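Local coordinates for conserved hypothetical protein (Xanthomonas campestris pv. campestris, PDB 2FUJ) that probably hydrolyses fatty acyl-CoA thioesters, as a tetrameric hotdog-fold enzyme of the thioesterase superfamily, at residues A[13-18]-A[78-83]; A[25-30]-A[69-74]. All blocks are in the same frame, centred on the assembly; numbering follows the deposited sequence.

Interaction 1. Residues A[13-18]-A[78-83]; sequences VPISVR and ILVELF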
# COMPACT_ATOMS: atom_id res chain seq x y z
N VAL A 13 13.54 13.77 9.94
CA VAL A 13 12.68 13.96 8.77
C VAL A 13 11.18 14.05 9.01
O VAL A 13 10.57 13.10 9.50
CB VAL A 13 12.93 12.82 7.74
CG1 VAL A 13 12.14 13.07 6.46
CG2 VAL A 13 14.41 12.69 7.45
N PRO A 14 10.56 15.18 8.65
CA PRO A 14 9.12 15.29 8.86
C PRO A 14 8.43 14.50 7.75
O PRO A 14 8.80 14.61 6.58
CB PRO A 14 8.87 16.80 8.75
CG PRO A 14 9.89 17.24 7.77
CD PRO A 14 11.13 16.46 8.19
N ILE A 15 7.45 13.69 8.12
CA ILE A 15 6.72 12.88 7.16
C ILE A 15 5.23 13.08 7.37
O ILE A 15 4.75 13.02 8.50
CB ILE A 15 7.03 11.37 7.35
CG1 ILE A 15 8.52 11.10 7.11
CG2 ILE A 15 6.18 10.53 6.41
CD1 ILE A 15 8.99 9.66 7.36
N SER A 16 4.51 13.34 6.29
CA SER A 16 3.07 13.52 6.37
C SER A 16 2.39 12.16 6.39
O SER A 16 2.73 11.29 5.60
CB SER A 16 2.55 14.28 5.16
OG SER A 16 3.09 15.58 5.10
N VAL A 17 1.43 11.99 7.29
CA VAL A 17 0.69 10.74 7.36
C VAL A 17 -0.48 10.87 6.38
O VAL A 17 -1.00 11.97 6.18
CB VAL A 17 0.13 10.48 8.79
CG1 VAL A 17 -0.87 9.33 8.77
CG2 VAL A 17 1.27 10.14 9.72
N ARG A 18 -0.87 9.75 5.77
CA ARG A 18 -1.98 9.75 4.83
C ARG A 18 -3.15 9.00 5.44
O ARG A 18 -2.96 8.09 6.25
CB ARG A 18 -1.57 9.08 3.52
CG ARG A 18 -0.56 9.84 2.68
CD ARG A 18 -0.11 8.98 1.52
NE ARG A 18 1.00 9.56 0.77
CZ ARG A 18 1.65 8.92 -0.20
NH1 ARG A 18 1.30 7.69 -0.53
NH2 ARG A 18 2.65 9.52 -0.84
N ILE A 78 4.16 13.12 11.42
CA ILE A 78 5.25 12.70 12.29
C ILE A 78 6.62 13.27 11.97
O ILE A 78 6.82 13.91 10.95
CB ILE A 78 5.38 11.17 12.25
CG1 ILE A 78 5.64 10.75 10.80
CG2 ILE A 78 4.10 10.54 12.77
CD1 ILE A 78 4.45 10.65 9.84
N LEU A 79 7.56 13.00 12.87
CA LEU A 79 8.93 13.42 12.71
C LEU A 79 9.77 12.17 12.92
O LEU A 79 9.74 11.57 14.00
CB LEU A 79 9.31 14.47 13.76
CG LEU A 79 10.77 14.89 13.68
CD1 LEU A 79 11.01 15.62 12.37
CD2 LEU A 79 11.10 15.78 14.85
N VAL A 80 10.49 11.76 11.89
CA VAL A 80 11.31 10.56 12.01
C VAL A 80 12.75 10.91 12.26
O VAL A 80 13.44 11.46 11.41
CB VAL A 80 11.20 9.67 10.77
CG1 VAL A 80 11.95 8.37 11.00
CG2 VAL A 80 9.75 9.39 10.49
N GLU A 81 13.20 10.57 13.46
CA GLU A 81 14.54 10.82 13.91
C GLU A 81 15.39 9.57 13.71
O GLU A 81 15.05 8.50 14.21
CB GLU A 81 14.48 11.20 15.39
CG GLU A 81 15.80 11.48 16.04
CD GLU A 81 15.61 11.97 17.46
OE1 GLU A 81 15.20 13.14 17.64
OE2 GLU A 81 15.83 11.18 18.40
N LEU A 82 16.48 9.71 12.97
CA LEU A 82 17.38 8.60 12.70
C LEU A 82 18.75 8.88 13.30
O LEU A 82 19.25 10.00 13.22
CB LEU A 82 17.53 8.40 11.19
CG LEU A 82 16.26 8.10 10.40
CD1 LEU A 82 16.61 7.93 8.93
CD2 LEU A 82 15.60 6.84 10.94
N PHE A 83 19.36 7.87 13.91
CA PHE A 83 20.69 8.04 14.50
C PHE A 83 21.48 6.75 14.39
O PHE A 83 20.92 5.68 14.11
CB PHE A 83 20.59 8.47 15.96
CG PHE A 83 19.72 7.59 16.80
CD1 PHE A 83 18.34 7.66 16.72
CD2 PHE A 83 20.29 6.67 17.67
CE1 PHE A 83 17.53 6.82 17.48
CE2 PHE A 83 19.48 5.82 18.44
CZ PHE A 83 18.10 5.90 18.34

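Interaction 2. Residues A[25-30]-A[69-74]; sequences MGHVNN and KRPLVW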
# COMPACT_ATOMS: atom_id res chain seq x y z
N MET A 25 -8.79 -0.89 11.98
CA MET A 25 -8.84 -0.74 13.42
C MET A 25 -8.74 0.72 13.84
O MET A 25 -8.75 1.03 15.04
CB MET A 25 -7.74 -1.58 14.07
CG MET A 25 -7.82 -3.06 13.70
SD MET A 25 -6.95 -4.11 14.87
CE MET A 25 -8.33 -4.68 15.81
N GLY A 26 -8.64 1.61 12.86
CA GLY A 26 -8.59 3.03 13.14
C GLY A 26 -7.26 3.67 13.51
O GLY A 26 -7.23 4.79 14.01
N HIS A 27 -6.15 2.97 13.27
CA HIS A 27 -4.83 3.51 13.58
C HIS A 27 -3.89 3.17 12.43
O HIS A 27 -4.14 2.24 11.68
CB HIS A 27 -4.28 2.89 14.86
CG HIS A 27 -5.23 2.93 16.02
ND1 HIS A 27 -6.14 1.93 16.27
CD2 HIS A 27 -5.39 3.84 17.01
CE1 HIS A 27 -6.81 2.21 17.37
NE2 HIS A 27 -6.38 3.37 17.84
N VAL A 28 -2.81 3.93 12.30
CA VAL A 28 -1.86 3.64 11.22
C VAL A 28 -1.37 2.19 11.34
O VAL A 28 -0.98 1.74 12.42
CB VAL A 28 -0.65 4.58 11.27
CG1 VAL A 28 0.38 4.16 10.24
CG2 VAL A 28 -1.11 6.00 11.01
N ASN A 29 -1.41 1.47 10.22
CA ASN A 29 -1.00 0.07 10.17
C ASN A 29 0.48 -0.15 10.51
O ASN A 29 1.33 0.65 10.12
CB ASN A 29 -1.32 -0.50 8.78
CG ASN A 29 -1.04 -1.99 8.68
OD1 ASN A 29 0.02 -2.41 8.22
ND2 ASN A 29 -2.00 -2.80 9.13
N ASN A 30 0.79 -1.22 11.23
CA ASN A 30 2.17 -1.52 11.60
C ASN A 30 3.14 -1.47 10.42
O ASN A 30 4.24 -0.91 10.52
CB ASN A 30 2.29 -2.90 12.24
CG ASN A 30 1.42 -3.06 13.48
OD1 ASN A 30 1.41 -2.22 14.37
ND2 ASN A 30 0.70 -4.17 13.54
N LYS A 69 4.87 1.79 20.30
CA LYS A 69 4.62 2.35 21.63
C LYS A 69 3.22 2.86 21.92
O LYS A 69 2.67 2.62 23.00
CB LYS A 69 5.61 3.48 21.90
CG LYS A 69 6.79 3.05 22.71
CD LYS A 69 7.59 1.99 22.01
CE LYS A 69 8.82 1.65 22.80
NZ LYS A 69 8.51 1.00 24.12
N ARG A 70 2.65 3.60 20.97
CA ARG A 70 1.31 4.13 21.11
C ARG A 70 0.75 4.32 19.71
O ARG A 70 1.51 4.55 18.77
CB ARG A 70 1.31 5.45 21.87
CG ARG A 70 2.15 6.56 21.25
CD ARG A 70 2.35 7.68 22.26
NE ARG A 70 1.08 8.20 22.76
CZ ARG A 70 0.97 9.17 23.66
NH1 ARG A 70 2.05 9.74 24.17
NH2 ARG A 70 -0.23 9.58 24.05
N PRO A 71 -0.57 4.21 19.57
CA PRO A 71 -1.23 4.35 18.27
C PRO A 71 -1.13 5.73 17.64
O PRO A 71 -1.19 6.75 18.32
CB PRO A 71 -2.67 3.96 18.57
CG PRO A 71 -2.86 4.42 19.97
CD PRO A 71 -1.57 3.99 20.63
N LEU A 72 -0.96 5.72 16.32
CA LEU A 72 -0.85 6.93 15.53
C LEU A 72 -2.12 7.03 14.70
O LEU A 72 -2.56 6.05 14.09
CB LEU A 72 0.37 6.84 14.61
CG LEU A 72 0.47 7.84 13.45
CD1 LEU A 72 0.66 9.26 13.97
CD2 LEU A 72 1.63 7.44 12.56
N VAL A 73 -2.73 8.21 14.68
CA VAL A 73 -3.94 8.40 13.90
C VAL A 73 -3.84 9.64 13.01
O VAL A 73 -3.23 10.64 13.37
CB VAL A 73 -5.18 8.53 14.81
CG1 VAL A 73 -5.31 7.29 15.67
CG2 VAL A 73 -5.08 9.77 15.68
N TRP A 74 -4.44 9.55 11.83
CA TRP A 74 -4.47 10.65 10.90
C TRP A 74 -5.37 11.68 11.60
O TRP A 74 -6.28 11.30 12.34
CB TRP A 74 -5.10 10.17 9.59
CG TRP A 74 -5.23 11.19 8.51
CD1 TRP A 74 -4.35 11.42 7.49
CD2 TRP A 74 -6.33 12.08 8.31
NE1 TRP A 74 -4.85 12.39 6.66
CE2 TRP A 74 -6.06 12.81 7.14
CE3 TRP A 74 -7.52 12.32 9.00
CZ2 TRP A 74 -6.94 13.78 6.64
CZ3 TRP A 74 -8.40 13.28 8.51
CH2 TRP A 74 -8.10 14.00 7.34
O HOH W 1 -0.58 3.02 14.94

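Interaction 1. Residues A[13-18]-A[78-83]
I15 and V80 meet at the apolar centre, on the face of the sheet that both share with V13 and I78. The end of the I15 side chain, CD1, presses on CG2 of V80 at 3.2 Å, tighter than two methyl groups normally sit. I15 reaches it because CG1 leaves beside its own backbone N (chi1 -62°) and the chain then runs on extended, slanting across the valine. I78 meets I15 nearer its root, at CB. Its CG1 takes the crowded position between backbone N and carbonyl carbon (chi1 59°), which folds the branch toward the neighbouring strand, and CG1 lies 3.8 Å from CB of I15. The methyl beyond it, CD1, is modelled too near the I15 carbonyl for its place to be trusted, so its approaches to CB of I15 and to CG2 of V17 remain uncertain. On the face that carries P14 and L79, L79 CD1 lies over the backbone at P14, 3.8 Å from P14 N.

Backbone hydrogen bonds join the two strands. V13 and V80 form a hydrogen-bonded antiparallel pair, V13 N to V80 O at 2.7 Å and V80 N to V13 O at 2.7 Å. I15 and I78 form the next such pair, with I15 N to I78 O at 2.9 Å. Between them P14, which has no N-H to give, falls in a non-hydrogen-bonded pair with L79, and its CA makes a CA-H...O contact of 3.4 Å to I78 O. Farther out, E81 forms a salt bridge with R97. V80 packs on L37 and A40, and V17 on Y36, all of helix 30-47: this is the antiparallel hotdog sheet, with strand 9-15, outermost within this chain, paired with 78-87 and closing on the central helix.

Interaction 2. Residues A[25-30]-A[69-74]
V28 and L72 are joined by one direct backbone hydrogen bond, V28 N to L72 O at 2.8 Å, nearly straight at 173° and running almost along the C=O axis. The return link is made by water: a single molecule donates to V28 O at 2.9 Å and accepts from L72 N at 3.1 Å. One direct bond and one water-mediated bond thus link the two backbones, neither of which is a regular strand here.

The apolar contact is made by the side chains of the same two residues. With V28 CG1 anti to the backbone N (chi1 174°), CG2 is left beside that N and anti to the carbonyl carbon, and it pushes against the branch point of L72, reaching CG at 3.4 Å and CD2 at 3.5 Å, the first of these closer than usual.

The imidazole of H27 lies alongside P71 and V73, all three pointing the same way. V73 CG1 comes within 3.7 Å of H27 CD2 and within 3.6 Å of the carbonyl oxygen of G26; the still shorter approach of P71 to the ring is doubtful.

N29 stands at the N-cap of helix 30-47, its OD1 accepting from A31 N. V28 and L72 both rest on Y33 and Y36 of that helix and on V17, while L72 also touches Y108 of strand 107-116, so the two loops close over the start of the helix beside the sheet.

From the N terminus, strand 9-15 enters interaction 1 and then gives way to the turn that leads into 25-30, ahead of helix 30-47. The chain runs through the helix and strand 58-68 before 69-74 returns to 25-30, closing the inner loop of interaction 2. A few residues later 78-83 comes back to 13-18 and closes the larger, outer loop, so interaction 2 is nested within interaction 1. Their centres lie about 15 Å apart, yet they touch: W74 packs on the backbone of V17 and R18, while L72 reaches V17 and I78. Together they tie the sheet's edge to the loop before helix 30-47 and the loop before strand 78-87.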